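PDB 4C81: 2-c-methyl-d-erythritol 2,4-cyclodiphosphate synthase, which catalyses ring closure of a CDP-linked methylerythritol phosphate to 2-C-methyl-D-erythritol 2,4-cyclodiphosphate with release of CMP, a step of non-mevalonate isoprenoid synthesis. Local coordinates for residues Lys135-Asn140 with Ile152-Lys157. The protein carries 1 engineered substitution. Residues are numbered along the deposited sequence; the frame is centred on the assembly and turned at random.
With CDP (cytidine-5'-diphosphate), chain D.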
loop_
_atom_site.group_PDB
_atom_site.type_symbol
_atom_site.label_atom_id
_atom_site.label_comp_id
_atom_site.label_asym_id
_atom_site.label_seq_id
_atom_site.Cartn_x
_atom_site.Cartn_y
_atom_site.Cartn_z
ATOM N N LYS A 135 7.723 0.890 21.034
ATOM C CA LYS A 135 9.025 0.365 21.462
ATOM C C LYS A 135 8.991 -1.151 21.647
ATOM O O LYS A 135 9.902 -1.856 21.211
ATOM C CB LYS A 135 9.479 1.039 22.761
ATOM C CG LYS A 135 9.917 2.488 22.597
ATOM N N ASN A 136 7.931 -1.636 22.291
ATOM C CA ASN A 136 7.739 -3.064 22.534
ATOM C C ASN A 136 7.547 -3.839 21.229
ATOM O O ASN A 136 8.142 -4.897 21.030
ATOM C CB ASN A 136 6.527 -3.273 23.455
ATOM C CG ASN A 136 6.524 -4.633 24.143
ATOM O OD1 ASN A 136 7.227 -5.560 23.743
ATOM N ND2 ASN A 136 5.717 -4.752 25.193
ATOM N N ILE A 137 6.712 -3.306 20.340
ATOM C CA ILE A 137 6.468 -3.944 19.043
ATOM C C ILE A 137 7.766 -4.049 18.246
ATOM O O ILE A 137 8.102 -5.118 17.725
ATOM C CB ILE A 137 5.415 -3.171 18.218
ATOM C CG1 ILE A 137 4.033 -3.307 18.857
ATOM C CG2 ILE A 137 5.369 -3.689 16.780
ATOM C CD1 ILE A 137 2.994 -2.391 18.249
ATOM N N ILE A 138 8.502 -2.943 18.179
ATOM C CA ILE A 138 9.766 -2.893 17.444
ATOM C C ILE A 138 10.795 -3.866 18.034
ATOM O O ILE A 138 11.519 -4.534 17.289
ATOM C CB ILE A 138 10.327 -1.451 17.381
ATOM C CG1 ILE A 138 9.445 -0.588 16.467
ATOM C CG2 ILE A 138 11.761 -1.447 16.879
ATOM C CD1 ILE A 138 9.852 0.867 16.410
ATOM N N LYS A 139 10.844 -3.950 19.363
ATOM C CA LYS A 139 11.722 -4.905 20.045
ATOM C C LYS A 139 11.343 -6.343 19.693
ATOM O O LYS A 139 12.214 -7.168 19.410
ATOM C CB LYS A 139 11.669 -4.702 21.564
ATOM C CG LYS A 139 12.633 -5.589 22.348
ATOM C CD LYS A 139 12.604 -5.266 23.833
ATOM C CE LYS A 139 13.519 -6.190 24.619
ATOM N NZ LYS A 139 13.503 -5.887 26.077
ATOM N N ASN A 140 10.043 -6.631 19.705
ATOM C CA ASN A 140 9.533 -7.957 19.371
ATOM C C ASN A 140 9.838 -8.349 17.926
ATOM O O ASN A 140 10.290 -9.461 17.666
ATOM C CB ASN A 140 8.024 -8.031 19.618
ATOM C CG ASN A 140 7.666 -8.050 21.093
ATOM O OD1 ASN A 140 8.532 -8.187 21.962
ATOM N ND2 ASN A 140 6.374 -7.918 21.384
ATOM N N ILE A 152 13.310 -1.120 11.368
ATOM C CA ILE A 152 11.868 -1.297 11.595
ATOM C C ILE A 152 11.160 0.028 11.896
ATOM O O ILE A 152 11.626 0.824 12.713
ATOM C CB ILE A 152 11.607 -2.253 12.780
ATOM C CG1 ILE A 152 12.329 -3.587 12.569
ATOM C CG2 ILE A 152 10.111 -2.485 12.966
ATOM C CD1 ILE A 152 12.336 -4.466 13.803
ATOM N N SER A 153 10.032 0.246 11.224
ATOM C CA SER A 153 9.124 1.346 11.525
ATOM C C SER A 153 7.727 0.778 11.722
ATOM O O SER A 153 7.287 -0.075 10.950
ATOM C CB SER A 153 9.100 2.353 10.381
ATOM O OG SER A 153 8.027 3.266 10.525
ATOM N N VAL A 154 7.045 1.248 12.764
ATOM C CA VAL A 154 5.631 0.944 12.971
ATOM C C VAL A 154 4.894 2.229 13.355
ATOM O O VAL A 154 5.329 2.965 14.245
ATOM C CB VAL A 154 5.416 -0.160 14.029
ATOM C CG1 VAL A 154 5.934 0.270 15.395
ATOM C CG2 VAL A 154 3.940 -0.541 14.103
ATOM N N LYS A 155 3.794 2.494 12.649
ATOM C CA LYS A 155 3.019 3.723 12.804
ATOM C C LYS A 155 1.539 3.366 12.812
ATOM O O LYS A 155 1.124 2.418 12.136
ATOM C CB LYS A 155 3.297 4.689 11.641
ATOM C CG LYS A 155 4.735 4.685 11.121
ATOM C CD LYS A 155 5.007 5.826 10.137
ATOM C CE LYS A 155 4.317 5.631 8.796
ATOM N NZ LYS A 155 4.828 4.464 8.024
ATOM N N GLY A 156 0.751 4.138 13.560
ATOM C CA GLY A 156 -0.694 3.970 13.616
ATOM C C GLY A 156 -1.432 5.215 13.161
ATOM O O GLY A 156 -0.968 6.333 13.384
ATOM N N LYS A 157 -2.570 5.003 12.504
ATOM C CA LYS A 157 -3.471 6.070 12.073
ATOM C C LYS A 157 -4.904 5.633 12.335
ATOM O O LYS A 157 -5.247 4.477 12.098
ATOM C CB LYS A 157 -3.301 6.340 10.575
ATOM C CG LYS A 157 -1.953 6.922 10.181
ATOM C CD LYS A 157 -1.833 8.398 10.539
ATOM C CE LYS A 157 -2.664 9.273 9.611
ATOM N NZ LYS A 157 -2.270 10.703 9.685
HETATM O O3B CDP D . -5.924 13.386 12.629
HETATM P PB CDP D . -4.380 12.918 12.466
HETATM O O1B CDP D . -4.054 13.143 10.920
HETATM O O2B CDP D . -3.451 13.697 13.324
HETATM O O3A CDP D . -4.303 11.320 12.679
HETATM P PA CDP D . -5.050 10.522 13.866
HETATM O O1A CDP D . -6.023 11.378 14.579
HETATM O O2A CDP D . -5.502 9.235 13.297
HETATM O "O5'" CDP D . -3.840 10.194 14.872
HETATM C "C5'" CDP D . -2.806 11.145 15.157
HETATM C "C4'" CDP D . -1.595 10.440 15.772
HETATM O "O4'" CDP D . -2.085 9.580 16.831
HETATM C "C3'" CDP D . -0.941 9.488 14.773
HETATM O "O3'" CDP D . 0.029 10.181 13.978
HETATM C "C2'" CDP D . -0.265 8.493 15.708
HETATM O "O2'" CDP D . 0.977 9.023 16.184
HETATM C "C1'" CDP D . -1.248 8.386 16.886
HETATM N N1 CDP D . -2.034 7.122 16.747
HETATM C C2 CDP D . -1.407 5.894 17.028
HETATM O O2 CDP D . -0.228 5.859 17.381
HETATM N N3 CDP D . -2.131 4.708 16.903
HETATM C C4 CDP D . -3.464 4.710 16.499
HETATM N N4 CDP D . -4.109 3.551 16.396
HETATM C C5 CDP D . -4.096 5.919 16.223
HETATM C C6 CDP D . -3.389 7.116 16.343
#
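Three groups grip Lys155 NZ: Asp120 OD1 in a salt bridge, and Asn122 OD1 and the Gln12 carbonyl of a neighbouring subunit in hydrogen bonds. Its strand, 152-157, closes a beta-alpha-beta unit with strand 114-124 and helix 130-145. Farther along, bends at chi2 and chi3 turn the amine of Lys157 toward the diphosphate, where NZ makes a weak hydrogen bond of 3.3 Å to CDP O1B. This strand end helps line a CDP site shared with the neighbouring subunit, whose zinc ligand Asp15 is salt-bridged to Lys157 and whose Asp81 also bonds the nucleotide. Helix and strand run in broadly opposite directions, at 144°, with axes 8.7 Å apart; no hydrogen bond joins the two segments, and the side-chain contacts are apolar. Ile138 carries most of them. Its CG1 lies 3.8 Å from Val154 CG1 and 4.0 Å from Ile152 CG2, bridging the two strand residues that face the helix, while its CD1 runs on over Val154. Ile138 and Ile152 pass alongside each other in opposite senses. On Val154, chi1 of 62° sets CG1 between backbone N and carbonyl carbon, where it also meets Ile137 CG2 at 4.2 Å. Ile152 CD1 packs 3.6 Å from Ile138 O.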